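Local coordinates for nucleotidyltransferase-like protein (PDB 3C18) that is of unproven function but probably belongs with enzymes that transfer nucleotidyl groups, and pairs its nucleotidyltransferase-like domain with a helical domain and a helix-turn-helix domain, at residues D235-M240 with L283-E287; L216-L221 with F262-L268; S164-K168 with Q179-D184; Y146-Y150 with L201-I205. All blocks are in the same frame, centred on the assembly; numbering follows the deposited sequence. Where two conformers were deposited one is given.

Contact 1. Residues D235-M240 with L283-E287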
loop_
_atom_site.group_PDB
_atom_site.type_symbol
_atom_site.label_atom_id
_atom_site.label_comp_id
_atom_site.label_asym_id
_atom_site.label_seq_id
_atom_site.Cartn_x
_atom_site.Cartn_y
_atom_site.Cartn_z
ATOM N N ASP A 235 22.029 22.531 -10.847
ATOM C CA ASP A 235 23.365 22.257 -11.336
ATOM C C ASP A 235 24.363 21.922 -10.257
ATOM O O ASP A 235 25.559 21.951 -10.476
ATOM C CB ASP A 235 23.859 23.437 -12.168
ATOM C CG ASP A 235 24.725 22.985 -13.332
ATOM O OD1 ASP A 235 24.662 21.772 -13.679
ATOM O OD2 ASP A 235 25.466 23.835 -13.896
ATOM N N ARG A 236 23.864 21.504 -9.109
ATOM C CA ARG A 236 24.726 21.198 -7.959
ATOM C C ARG A 236 24.112 20.081 -7.159
ATOM O O ARG A 236 23.002 19.688 -7.381
ATOM C CB ARG A 236 24.855 22.456 -7.110
ATOM C CG ARG A 236 23.564 22.863 -6.581
ATOM C CD ARG A 236 23.613 24.194 -5.896
ATOM N NE ARG A 236 22.236 24.573 -5.582
ATOM C CZ ARG A 236 21.408 25.105 -6.481
ATOM N NH1 ARG A 236 21.817 25.332 -7.727
ATOM N NH2 ARG A 236 20.179 25.386 -6.143
ATOM N N PRO A 237 24.857 19.540 -6.227
ATOM C CA PRO A 237 24.323 18.381 -5.529
ATOM C C PRO A 237 23.185 18.745 -4.621
ATOM O O PRO A 237 22.990 19.898 -4.304
ATOM C CB PRO A 237 25.524 17.895 -4.734
ATOM C CG PRO A 237 26.691 18.447 -5.427
ATOM C CD PRO A 237 26.266 19.764 -5.944
ATOM N N TRP A 238 22.455 17.709 -4.216
ATOM C CA TRP A 238 21.321 17.815 -3.324
ATOM C C TRP A 238 21.631 17.191 -2.008
ATOM O O TRP A 238 22.288 16.138 -1.960
ATOM C CB TRP A 238 20.168 17.022 -3.861
ATOM C CG TRP A 238 19.601 17.461 -5.148
ATOM C CD1 TRP A 238 20.179 17.366 -6.376
ATOM C CD2 TRP A 238 18.289 17.974 -5.356
ATOM N NE1 TRP A 238 19.303 17.828 -7.336
ATOM C CE2 TRP A 238 18.154 18.239 -6.728
ATOM C CE3 TRP A 238 17.227 18.270 -4.517
ATOM C CZ2 TRP A 238 16.984 18.717 -7.281
ATOM C CZ3 TRP A 238 16.070 18.777 -5.073
ATOM C CH2 TRP A 238 15.957 18.990 -6.440
ATOM N N THR A 239 21.126 17.790 -0.925
ATOM C CA THR A 239 21.179 17.069 0.365
ATOM C C THR A 239 19.984 16.095 0.365
ATOM O O THR A 239 19.049 16.261 -0.382
ATOM C CB THR A 239 21.041 18.015 1.560
ATOM O OG1 THR A 239 19.755 18.634 1.518
ATOM C CG2 THR A 239 22.107 19.073 1.560
HETATM N N MSE A 240 20.006 15.090 1.226
HETATM C CA MSE A 240 18.878 14.167 1.334
HETATM C C MSE A 240 17.633 14.923 1.710
HETATM O O MSE A 240 16.570 14.713 1.158
HETATM C CB MSE A 240 19.143 13.085 2.394
HETATM C CG MSE A 240 18.013 12.094 2.612
HETATM SE SE MSE A 240 17.370 11.255 0.955
HETATM C CE MSE A 240 18.879 10.167 0.395
ATOM N N LEU A 283 27.163 17.676 5.543
ATOM C CA LEU A 283 25.939 17.215 4.920
ATOM C C LEU A 283 26.349 16.328 3.780
ATOM O O LEU A 283 27.242 16.660 3.037
ATOM C CB LEU A 283 25.112 18.384 4.355
ATOM C CG LEU A 283 24.157 19.056 5.364
ATOM C CD1 LEU A 283 24.754 19.000 6.723
ATOM C CD2 LEU A 283 23.933 20.459 4.959
ATOM N N VAL A 284 25.696 15.173 3.688
ATOM C CA VAL A 284 25.877 14.270 2.571
ATOM C C VAL A 284 25.112 14.842 1.414
ATOM O O VAL A 284 23.998 15.329 1.587
ATOM C CB VAL A 284 25.366 12.877 2.882
ATOM C CG1 VAL A 284 25.803 11.922 1.814
ATOM C CG2 VAL A 284 25.875 12.474 4.310
ATOM N N THR A 285 25.734 14.794 0.227
ATOM C CA THR A 285 25.136 15.366 -0.985
ATOM C C THR A 285 25.235 14.382 -2.134
ATOM O O THR A 285 26.085 13.467 -2.136
ATOM C CB THR A 285 25.767 16.735 -1.365
ATOM O OG1 THR A 285 27.117 16.551 -1.782
ATOM C CG2 THR A 285 25.764 17.691 -0.187
ATOM N N TYR A 286 24.259 14.501 -3.009
ATOM C CA TYR A 286 24.031 13.552 -4.098
ATOM C C TYR A 286 23.823 14.261 -5.402
ATOM O O TYR A 286 23.157 15.319 -5.482
ATOM C CB TYR A 286 22.793 12.726 -3.814
ATOM C CG TYR A 286 22.824 12.060 -2.466
ATOM C CD1 TYR A 286 23.525 10.907 -2.266
ATOM C CD2 TYR A 286 22.191 12.635 -1.374
ATOM C CE1 TYR A 286 23.561 10.303 -1.025
ATOM C CE2 TYR A 286 22.224 12.025 -0.128
ATOM C CZ TYR A 286 22.914 10.839 0.031
ATOM O OH TYR A 286 22.987 10.193 1.258
ATOM N N GLU A 287 24.408 13.686 -6.442
ATOM C CA GLU A 287 24.327 14.322 -7.757
ATOM C C GLU A 287 24.286 13.261 -8.858
ATOM O O GLU A 287 25.048 12.329 -8.796
ATOM C CB GLU A 287 25.566 15.199 -7.971
ATOM C CG GLU A 287 25.421 16.242 -9.070
ATOM C CD GLU A 287 26.652 17.152 -9.161
ATOM O OE1 GLU A 287 27.716 16.763 -8.610
ATOM O OE2 GLU A 287 26.524 18.257 -9.757
HETATM O O HOH W 1 22.330 15.196 3.443
#
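Leu283 meets Thr239 through methyl groups. Its CD2 lies 4.1 Å from Thr239 CG2, a loose apolar touch. The backbone of Leu283 also pairs with a strand of the second subunit, so the sheet continues across the interface. Val284 contributes its carbonyl. Val284 O receives a CA-H...O contact from Thr239 CA at 3.5 Å, and a water links the same oxygen to the backbone N of Met240. Thr285 packs against the proline, with its CB 3.6 Å from Pro237 CB. Its OG1 sits between its own backbone N and carbonyl carbon (chi1 68°), beside the Pro237 ring, and is hydrogen-bonded to Ser272 OG. Tyr286 forms the antiparallel hydrogen-bonded pair with Trp238. Trp238 N gives a nearly straight bond to Tyr286 O (2.8 Å, 168°). The return bond, from Tyr286 N to Trp238 O, is as short at 2.8 Å but more bent (148°). The Tyr286 side chain leaves the sheet on the same face as Trp238. CE of Met240, a selenomethionine, approaches Tyr286 CE2 obliquely at 3.9 Å. The hydroxyl of Tyr286 is hydrogen-bonded to His57 of the second subunit. Glu287 extends past the proline and brings OE1 to 3.7 Å from Pro237 CG. A short strand added to the edge of a C-terminal two-stranded hairpin, just before a helix capped by Thr239 OG1, is consistent with the winged form of the helix-turn-helix domain.

Contact 2. Residues L216-L221 with F262-L268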
loop_
_atom_site.group_PDB
_atom_site.type_symbol
_atom_site.label_atom_id
_atom_site.label_comp_id
_atom_site.label_asym_id
_atom_site.label_seq_id
_atom_site.Cartn_x
_atom_site.Cartn_y
_atom_site.Cartn_z
ATOM N N LEU A 216 17.337 -6.359 -13.085
ATOM C CA LEU A 216 17.259 -5.154 -12.253
ATOM C C LEU A 216 18.269 -4.141 -12.763
ATOM O O LEU A 216 17.992 -2.957 -12.942
ATOM C CB LEU A 216 17.593 -5.511 -10.803
ATOM C CG LEU A 216 17.166 -4.609 -9.670
ATOM C CD1 LEU A 216 15.898 -3.907 -10.011
ATOM C CD2 LEU A 216 16.954 -5.456 -8.434
ATOM N N GLN A 217 19.490 -4.634 -12.886
ATOM C CA GLN A 217 20.601 -3.858 -13.435
ATOM C C GLN A 217 20.230 -3.379 -14.859
ATOM O O GLN A 217 20.458 -2.249 -15.260
ATOM C CB GLN A 217 21.866 -4.733 -13.483
ATOM C CG GLN A 217 22.996 -4.140 -14.302
ATOM C CD GLN A 217 23.780 -3.110 -13.528
ATOM O OE1 GLN A 217 24.508 -3.463 -12.598
ATOM N NE2 GLN A 217 23.658 -1.832 -13.914
ATOM N N SER A 218 19.567 -4.246 -15.584
ATOM C CA SER A 218 19.208 -3.963 -16.983
ATOM C C SER A 218 18.175 -2.841 -17.127
ATOM O O SER A 218 18.127 -2.173 -18.142
ATOM C CB SER A 218 18.674 -5.223 -17.672
ATOM O OG SER A 218 19.571 -6.327 -17.532
ATOM N N LYS A 219 17.334 -2.665 -16.118
ATOM C CA LYS A 219 16.231 -1.680 -16.164
ATOM C C LYS A 219 16.481 -0.494 -15.246
ATOM O O LYS A 219 15.603 0.267 -14.914
ATOM C CB LYS A 219 14.911 -2.340 -15.767
ATOM C CG LYS A 219 14.561 -3.544 -16.642
ATOM C CD LYS A 219 13.148 -4.051 -16.456
ATOM C CE LYS A 219 12.849 -5.243 -17.357
ATOM N NZ LYS A 219 12.610 -4.832 -18.752
ATOM N N VAL A 220 17.721 -0.354 -14.873
ATOM C CA VAL A 220 18.128 0.639 -13.904
ATOM C C VAL A 220 17.762 2.036 -14.391
ATOM O O VAL A 220 17.311 2.907 -13.620
ATOM C CB VAL A 220 19.659 0.494 -13.585
ATOM C CG1 VAL A 220 20.506 0.990 -14.749
ATOM C CG2 VAL A 220 20.004 1.243 -12.303
ATOM N N LEU A 221 17.932 2.260 -15.684
ATOM C CA LEU A 221 17.658 3.607 -16.220
ATOM C C LEU A 221 16.167 3.902 -16.282
ATOM O O LEU A 221 15.735 5.060 -16.188
ATOM C CB LEU A 221 18.343 3.858 -17.559
ATOM C CG LEU A 221 19.871 3.990 -17.474
ATOM C CD1 LEU A 221 20.468 4.254 -18.878
ATOM C CD2 LEU A 221 20.284 5.082 -16.469
ATOM N N PHE A 262 21.074 2.585 -4.099
ATOM C CA PHE A 262 21.226 1.675 -5.216
ATOM C C PHE A 262 21.921 2.352 -6.381
ATOM O O PHE A 262 22.866 1.851 -6.931
ATOM C CB PHE A 262 19.888 1.173 -5.665
ATOM C CG PHE A 262 19.978 0.188 -6.761
ATOM C CD1 PHE A 262 20.348 -1.081 -6.503
ATOM C CD2 PHE A 262 19.686 0.538 -8.036
ATOM C CE1 PHE A 262 20.418 -2.031 -7.526
ATOM C CE2 PHE A 262 19.752 -0.401 -9.071
ATOM C CZ PHE A 262 20.108 -1.677 -8.803
ATOM N N PHE A 263 21.442 3.526 -6.735
ATOM C CA PHE A 263 21.983 4.242 -7.874
ATOM C C PHE A 263 23.462 4.626 -7.644
ATOM O O PHE A 263 24.249 4.714 -8.561
ATOM C CB PHE A 263 21.133 5.449 -8.197
ATOM C CG PHE A 263 19.740 5.112 -8.687
ATOM C CD1 PHE A 263 19.548 4.144 -9.621
ATOM C CD2 PHE A 263 18.639 5.818 -8.251
ATOM C CE1 PHE A 263 18.287 3.870 -10.067
ATOM C CE2 PHE A 263 17.372 5.542 -8.718
ATOM C CZ PHE A 263 17.209 4.575 -9.619
ATOM N N ILE A 264 23.842 4.801 -6.385
ATOM C CA ILE A 264 25.239 5.144 -6.056
ATOM C C ILE A 264 26.079 3.936 -6.368
ATOM O O ILE A 264 27.128 4.030 -6.963
ATOM C CB ILE A 264 25.422 5.526 -4.561
ATOM C CG1 ILE A 264 24.812 6.919 -4.294
ATOM C CG2 ILE A 264 26.898 5.498 -4.207
ATOM C CD1 ILE A 264 24.768 7.261 -2.897
ATOM N N ARG A 265 25.578 2.770 -6.010
ATOM C CA ARG A 265 26.337 1.527 -6.223
ATOM C C ARG A 265 26.415 1.154 -7.699
ATOM O O ARG A 265 27.280 0.418 -8.103
ATOM C CB ARG A 265 25.726 0.389 -5.430
ATOM C CG ARG A 265 25.986 0.528 -3.952
ATOM C CD ARG A 265 25.426 -0.629 -3.152
ATOM N NE ARG A 265 23.981 -0.516 -3.016
ATOM C CZ ARG A 265 23.101 -1.407 -3.476
ATOM N NH1 ARG A 265 23.516 -2.520 -4.072
ATOM N NH2 ARG A 265 21.803 -1.189 -3.308
ATOM N N LYS A 266 25.513 1.673 -8.502
ATOM C CA LYS A 266 25.488 1.372 -9.936
ATOM C C LYS A 266 26.193 2.458 -10.722
ATOM O O LYS A 266 26.253 2.435 -11.958
ATOM C CB LYS A 266 24.055 1.262 -10.447
ATOM C CG LYS A 266 23.316 0.092 -9.893
ATOM C CD LYS A 266 24.045 -1.186 -10.130
ATOM C CE LYS A 266 23.514 -2.291 -9.249
ATOM N NZ LYS A 266 24.483 -3.394 -9.140
ATOM N N GLY A 267 26.700 3.431 -9.989
ATOM C CA GLY A 267 27.499 4.495 -10.575
ATOM C C GLY A 267 26.723 5.609 -11.213
ATOM O O GLY A 267 27.291 6.421 -11.907
ATOM N N LEU A 268 25.429 5.692 -10.934
ATOM C CA LEU A 268 24.569 6.715 -11.584
ATOM C C LEU A 268 24.364 7.979 -10.747
ATOM O O LEU A 268 23.900 9.006 -11.218
ATOM C CB LEU A 268 23.213 6.108 -11.900
ATOM C CG LEU A 268 23.276 5.009 -12.969
ATOM C CD1 LEU A 268 21.914 4.308 -13.080
ATOM C CD2 LEU A 268 23.692 5.633 -14.288
#
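Val220 and Phe263 touch through their side chains, from backbones whose CA atoms are 8.0 Å apart. Residues 216-221 form a junction: helix 201-218 ends, Lys219 leaves helical geometry, and helix 220-231 starts straight after it. Residues 262-268 are the end of helix 253-265. That end is a Schellman motif, with Gly267 at positive phi and Leu268 N bonded to Phe263 O at 2.8 Å. The contact sets the end of helix 201-218 of the bundle, and the start of helix 220-231 that leads into the helix-turn-helix domain, against helix 253-265 of that domain. Val220 is the central side chain. Its CG2, anti to the backbone N, points into the other segment. It reaches the edge of the Phe262 ring, 3.6 Å from CE2. It also lies in the plane of the Phe263 ring, 3.9 Å from CE1. Leu268 meets it tip to tip, with CD1 3.7 Å from Val220 CG2. The same Leu268 CD1 is 3.8 Å from CD2 of Leu221, whose side chain crosses it at about a right angle. Leu216 CG comes obliquely to Phe262 CZ at 4.2 Å, while Leu216 also packs on helix 116-142. Lys266 CG lies over one face of the Phe262 ring, off-centre. On the solvent side the Gln217 chain bends at chi2 (81°), laying OE1 alongside Lys266 CD; Lys266 NZ gives Gln217 OE1 a weak 3.5 Å hydrogen bond.

Contact 3. Residues S164-K168 with Q179-D184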
loop_
_atom_site.group_PDB
_atom_site.type_symbol
_atom_site.label_atom_id
_atom_site.label_comp_id
_atom_site.label_asym_id
_atom_site.label_seq_id
_atom_site.Cartn_x
_atom_site.Cartn_y
_atom_site.Cartn_z
ATOM N N SER A 164 8.013 -3.744 -16.724
ATOM C CA SER A 164 8.279 -4.132 -18.108
ATOM C C SER A 164 7.163 -3.675 -19.035
ATOM O O SER A 164 7.397 -3.277 -20.168
ATOM C CB SER A 164 8.506 -5.635 -18.199
ATOM O OG SER A 164 9.582 -5.988 -17.348
ATOM N N VAL A 165 5.947 -3.686 -18.513
ATOM C CA VAL A 165 4.770 -3.244 -19.257
ATOM C C VAL A 165 4.824 -1.717 -19.433
ATOM O O VAL A 165 4.639 -1.195 -20.532
ATOM C CB VAL A 165 3.452 -3.670 -18.594
ATOM C CG1 VAL A 165 2.257 -3.015 -19.272
ATOM C CG2 VAL A 165 3.334 -5.185 -18.647
ATOM N N LEU A 166 5.087 -1.011 -18.343
ATOM C CA LEU A 166 5.241 0.453 -18.405
ATOM C C LEU A 166 6.325 0.832 -19.413
ATOM O O LEU A 166 6.199 1.772 -20.174
ATOM C CB LEU A 166 5.614 1.001 -17.010
ATOM C CG LEU A 166 4.471 1.073 -15.980
ATOM C CD1 LEU A 166 5.043 1.134 -14.541
ATOM C CD2 LEU A 166 3.537 2.264 -16.255
ATOM N N GLU A 167 7.389 0.050 -19.452
ATOM C CA GLU A 167 8.530 0.388 -20.303
ATOM C C GLU A 167 8.107 0.452 -21.743
ATOM O O GLU A 167 8.681 1.171 -22.518
ATOM C CB GLU A 167 9.685 -0.611 -20.168
ATOM C CG GLU A 167 10.517 -0.444 -18.929
ATOM C CD GLU A 167 11.619 -1.475 -18.817
ATOM O OE1 GLU A 167 11.361 -2.652 -19.153
ATOM O OE2 GLU A 167 12.731 -1.131 -18.338
ATOM N N LYS A 168 7.090 -0.320 -22.083
ATOM C CA LYS A 168 6.661 -0.474 -23.479
ATOM C C LYS A 168 5.545 0.507 -23.745
ATOM O O LYS A 168 4.966 0.529 -24.810
ATOM C CB LYS A 168 6.192 -1.907 -23.764
ATOM C CG LYS A 168 7.312 -2.940 -23.766
ATOM C CD LYS A 168 8.277 -2.753 -24.921
ATOM C CE LYS A 168 7.771 -3.411 -26.232
ATOM N NZ LYS A 168 7.937 -4.925 -26.348
ATOM N N GLN A 179 0.084 -9.527 -20.431
ATOM C CA GLN A 179 0.679 -8.348 -21.061
ATOM C C GLN A 179 2.160 -8.561 -21.240
ATOM O O GLN A 179 2.716 -8.204 -22.264
ATOM C CB GLN A 179 0.483 -7.092 -20.214
ATOM C CG GLN A 179 -0.927 -6.556 -20.113
ATOM C CD GLN A 179 -1.019 -5.266 -19.296
ATOM O OE1 GLN A 179 -0.944 -5.286 -18.061
ATOM N NE2 GLN A 179 -1.226 -4.135 -19.979
ATOM N N ALA A 180 2.787 -9.166 -20.235
ATOM C CA ALA A 180 4.263 -9.299 -20.183
ATOM C C ALA A 180 4.766 -10.397 -21.084
ATOM O O ALA A 180 5.936 -10.426 -21.456
ATOM C CB ALA A 180 4.746 -9.530 -18.742
ATOM N N ARG A 181 3.870 -11.293 -21.466
ATOM C CA ARG A 181 4.252 -12.461 -22.286
ATOM C C ARG A 181 4.893 -12.002 -23.584
ATOM O O ARG A 181 5.776 -12.666 -24.153
ATOM C CB ARG A 181 3.039 -13.341 -22.606
ATOM C CG ARG A 181 3.370 -14.604 -23.409
ATOM C CD ARG A 181 2.101 -15.367 -23.845
ATOM N NE ARG A 181 1.264 -14.583 -24.759
ATOM C CZ ARG A 181 1.309 -14.663 -26.087
ATOM N NH1 ARG A 181 2.150 -15.495 -26.684
ATOM N NH2 ARG A 181 0.507 -13.906 -26.818
ATOM N N LEU A 182 4.439 -10.859 -24.048
ATOM C CA LEU A 182 4.970 -10.290 -25.288
ATOM C C LEU A 182 5.755 -8.990 -25.028
ATOM O O LEU A 182 6.743 -8.725 -25.682
ATOM C CB LEU A 182 3.848 -10.076 -26.305
ATOM C CG LEU A 182 3.340 -11.396 -26.906
ATOM C CD1 LEU A 182 2.486 -11.129 -28.145
ATOM C CD2 LEU A 182 4.523 -12.346 -27.242
ATOM N N ASP A 183 5.331 -8.216 -24.039
ATOM C CA ASP A 183 5.996 -6.934 -23.723
ATOM C C ASP A 183 7.412 -7.120 -23.190
ATOM O O ASP A 183 8.242 -6.208 -23.270
ATOM C CB ASP A 183 5.193 -6.104 -22.708
ATOM C CG ASP A 183 3.939 -5.520 -23.301
ATOM O OD1 ASP A 183 3.666 -5.767 -24.506
ATOM O OD2 ASP A 183 3.217 -4.830 -22.554
ATOM N N ASP A 184 7.654 -8.293 -22.602
ATOM C CA ASP A 184 8.991 -8.671 -22.095
ATOM C C ASP A 184 9.111 -10.173 -21.811
ATOM O O ASP A 184 8.979 -10.621 -20.675
ATOM C CB ASP A 184 9.367 -7.880 -20.847
ATOM C CG ASP A 184 10.886 -7.822 -20.628
ATOM O OD1 ASP A 184 11.585 -8.803 -20.979
ATOM O OD2 ASP A 184 11.375 -6.787 -20.101
#
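Val165 supplies most of the apolar packing, fitting against Gln179 and Asp183. Its CG1, anti to the backbone N (chi1 171°), lies 3.7 Å from Gln179 NE2. Its CG2 lies 3.8 Å from Gln179 CB, and both methyls are 3.9 Å from Asp183 OD2. The Gln179 amide is fixed by hydrogen bonds to Glu173 N and His171 O. Replacing the valine with an alanine here would remove both methyls and would probably open a gap beside the Gln179 chain. Ser164 CB also packs, 3.6 Å from Asp184 CB. The direct polar link is weak. The Lys168 chain curls over so that NZ gives a weak hydrogen bond to Asp183 O at 3.3 Å. Like charges come close at Glu167 and Asp184. Glu167 OE1 and Asp184 OD2 are 4.2 Å apart, and both are paired with the ammonium of Lys219, which probably offsets their repulsion. The arrangement joins two consecutive helices: helix 176-183 packs back on the end of helix 146-167, and Asp184 caps the N-terminus of helix 185-195, within the helical YgxA-like substrate-binding domain.

Contact 4. Residues Y146-Y150 with L201-I205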
loop_
_atom_site.group_PDB
_atom_site.type_symbol
_atom_site.label_atom_id
_atom_site.label_comp_id
_atom_site.label_asym_id
_atom_site.label_seq_id
_atom_site.Cartn_x
_atom_site.Cartn_y
_atom_site.Cartn_z
ATOM N N TYR A 146 13.307 -19.796 3.649
ATOM C CA TYR A 146 13.015 -20.019 2.225
ATOM C C TYR A 146 11.563 -19.737 1.846
ATOM O O TYR A 146 11.302 -19.224 0.778
ATOM C CB TYR A 146 13.411 -21.429 1.793
ATOM C CG TYR A 146 14.894 -21.689 2.060
ATOM C CD1 TYR A 146 15.856 -20.901 1.454
ATOM C CD2 TYR A 146 15.313 -22.686 2.934
ATOM C CE1 TYR A 146 17.188 -21.093 1.688
ATOM C CE2 TYR A 146 16.652 -22.888 3.184
ATOM C CZ TYR A 146 17.585 -22.071 2.558
ATOM O OH TYR A 146 18.921 -22.225 2.786
ATOM N N TYR A 147 10.624 -20.090 2.715
ATOM C CA TYR A 147 9.191 -19.884 2.384
ATOM C C TYR A 147 8.879 -18.410 2.313
ATOM O O TYR A 147 8.123 -17.942 1.476
ATOM C CB TYR A 147 8.287 -20.568 3.381
ATOM C CG TYR A 147 8.224 -22.044 3.143
ATOM C CD1 TYR A 147 7.551 -22.552 2.054
ATOM C CD2 TYR A 147 8.850 -22.926 3.985
ATOM C CE1 TYR A 147 7.493 -23.919 1.813
ATOM C CE2 TYR A 147 8.792 -24.293 3.759
ATOM C CZ TYR A 147 8.111 -24.784 2.676
ATOM O OH TYR A 147 8.057 -26.146 2.454
ATOM N N ASP A 148 9.539 -17.685 3.182
ATOM C CA ASP A 148 9.393 -16.220 3.261
ATOM C C ASP A 148 10.129 -15.506 2.118
ATOM O O ASP A 148 9.682 -14.496 1.578
ATOM C CB ASP A 148 9.887 -15.746 4.612
ATOM C CG ASP A 148 8.926 -16.102 5.738
ATOM O OD1 ASP A 148 7.865 -15.461 5.811
ATOM O OD2 ASP A 148 9.234 -16.985 6.542
ATOM N N ALA A 149 11.271 -16.044 1.749
ATOM C CA ALA A 149 12.053 -15.476 0.640
ATOM C C ALA A 149 11.278 -15.636 -0.650
ATOM O O ALA A 149 11.244 -14.759 -1.503
ATOM C CB ALA A 149 13.431 -16.171 0.519
ATOM N N TYR A 150 10.666 -16.796 -0.791
ATOM C CA TYR A 150 9.826 -17.084 -1.960
ATOM C C TYR A 150 8.765 -16.052 -2.098
ATOM O O TYR A 150 8.496 -15.561 -3.187
ATOM C CB TYR A 150 9.150 -18.434 -1.849
ATOM C CG TYR A 150 8.422 -18.876 -3.095
ATOM C CD1 TYR A 150 7.172 -18.363 -3.417
ATOM C CD2 TYR A 150 9.007 -19.774 -3.973
ATOM C CE1 TYR A 150 6.490 -18.766 -4.580
ATOM C CE2 TYR A 150 8.332 -20.196 -5.140
ATOM C CZ TYR A 150 7.077 -19.705 -5.434
ATOM O OH TYR A 150 6.416 -20.125 -6.583
ATOM N N LEU A 201 13.243 -26.120 -3.487
ATOM C CA LEU A 201 12.762 -24.797 -3.120
ATOM C C LEU A 201 13.934 -23.821 -3.149
ATOM O O LEU A 201 13.867 -22.714 -3.728
ATOM C CB LEU A 201 12.066 -24.844 -1.737
ATOM C CG LEU A 201 11.546 -23.494 -1.258
ATOM C CD1 LEU A 201 10.499 -22.949 -2.224
ATOM C CD2 LEU A 201 11.000 -23.580 0.161
ATOM N N GLU A 202 15.025 -24.242 -2.528
ATOM C CA GLU A 202 16.200 -23.391 -2.385
ATOM C C GLU A 202 16.742 -23.019 -3.751
ATOM O O GLU A 202 17.056 -21.869 -4.025
ATOM C CB GLU A 202 17.318 -24.077 -1.568
ATOM C CG GLU A 202 16.970 -24.312 -0.127
ATOM C CD GLU A 202 16.313 -25.688 0.116
ATOM O OE1 GLU A 202 15.784 -26.268 -0.843
ATOM O OE2 GLU A 202 16.313 -26.178 1.269
ATOM N N GLN A 203 16.875 -24.021 -4.601
ATOM C CA GLN A 203 17.465 -23.807 -5.901
ATOM C C GLN A 203 16.591 -22.892 -6.741
ATOM O O GLN A 203 17.096 -21.966 -7.381
ATOM C CB GLN A 203 17.715 -25.123 -6.618
ATOM C CG GLN A 203 18.483 -24.941 -7.895
ATOM C CD GLN A 203 19.912 -24.491 -7.656
ATOM O OE1 GLN A 203 20.634 -25.092 -6.865
ATOM N NE2 GLN A 203 20.337 -23.440 -8.355
ATOM N N ARG A 204 15.286 -23.112 -6.719
ATOM C CA ARG A 204 14.417 -22.304 -7.612
ATOM C C ARG A 204 14.448 -20.830 -7.168
ATOM O O ARG A 204 14.461 -19.918 -7.987
ATOM C CB ARG A 204 13.009 -22.848 -7.706
ATOM C CG ARG A 204 12.235 -22.660 -6.434
ATOM C CD ARG A 204 10.835 -23.248 -6.560
ATOM N NE ARG A 204 10.876 -24.676 -6.792
ATOM C CZ ARG A 204 9.806 -25.399 -7.020
ATOM N NH1 ARG A 204 8.623 -24.816 -7.062
ATOM N NH2 ARG A 204 9.916 -26.697 -7.218
ATOM N N ILE A 205 14.499 -20.615 -5.867
ATOM C CA ILE A 205 14.572 -19.247 -5.335
ATOM C C ILE A 205 15.888 -18.609 -5.710
ATOM O O ILE A 205 15.979 -17.444 -6.033
ATOM C CB ILE A 205 14.431 -19.204 -3.756
ATOM C CG1 ILE A 205 13.066 -19.707 -3.299
ATOM C CG2 ILE A 205 14.662 -17.813 -3.224
ATOM C CD1 ILE A 205 13.016 -19.998 -1.805
HETATM O O HOH W 2 7.184 -22.305 -7.540
#
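Leu201 fits among three tyrosines and forms the tight part of the contact. Its CG is anti to the backbone N (chi1 179°), which carries both methyls toward the other helix. CD2 sits 3.6 Å from Tyr146 CB. The same methyl lies over the centre of one Tyr147 face, 3.9 Å from the ring centroid, a CH-pi contact. CD1 turns the other way and meets Tyr150 CD2 obliquely at 3.9 Å. One turn on, Ile205 CD1 presses against the carbonyl of Tyr146, 3.2 Å from its O. Leu201, Ile205 and Tyr150 are buried where helices 146-167 and 201-218 meet. The axes of the two short segments approach to 10.1 Å, their directions 30° from parallel, as neighbours in the helical bundle of the YgxA-like domain. Leu140 and Phe141 of helix 116-142 add to the same core. The more open side is at Tyr146 and Glu202, both partly exposed. Glu202 CG stands over the centre of the Tyr146 ring, 3.5 Å from the centroid. The glutamate chain then bends, and its carboxylate plane is turned 61° from the ring. A serine in place of Tyr146 would remove the ring and probably leave the Glu202 methylene and the edge-to-face partner Phe141 without their aromatic surface. At the buried Tyr150 end the direct contact is sparser: Arg204 CD lies near the ring edge, 4.2 Å from CE2. Arg204 NH2 hydrogen-bonds Glu199 O. A water accepts a 2.9 Å bond from Arg204 NH1 and joins it to Tyr150 OH, itself hydrogen-bonded to Tyr150 OH of the second subunit.

Overall arrangement
Contact 4 is the most buried, and its direct contacts are aromatic and aliphatic. Contacts 1, 2 and 3 are only partly buried and mix apolar and polar links. Contact 1 alone joins strands, so backbone bonds dominate it. Contacts 3 and 4 share helix 146-167, with centres about 25 Å apart, and contacts 2 and 4 share helix 201-218. Contacts 2 and 3 touch through Lys219, which reaches from the helix junction of contact 2 to the acidic side chains of contact 3. Contacts 1 and 2 meet where Tyr286 packs on Ile264. Contacts 1 and 4, about 39 Å apart between centres, both reach the second subunit.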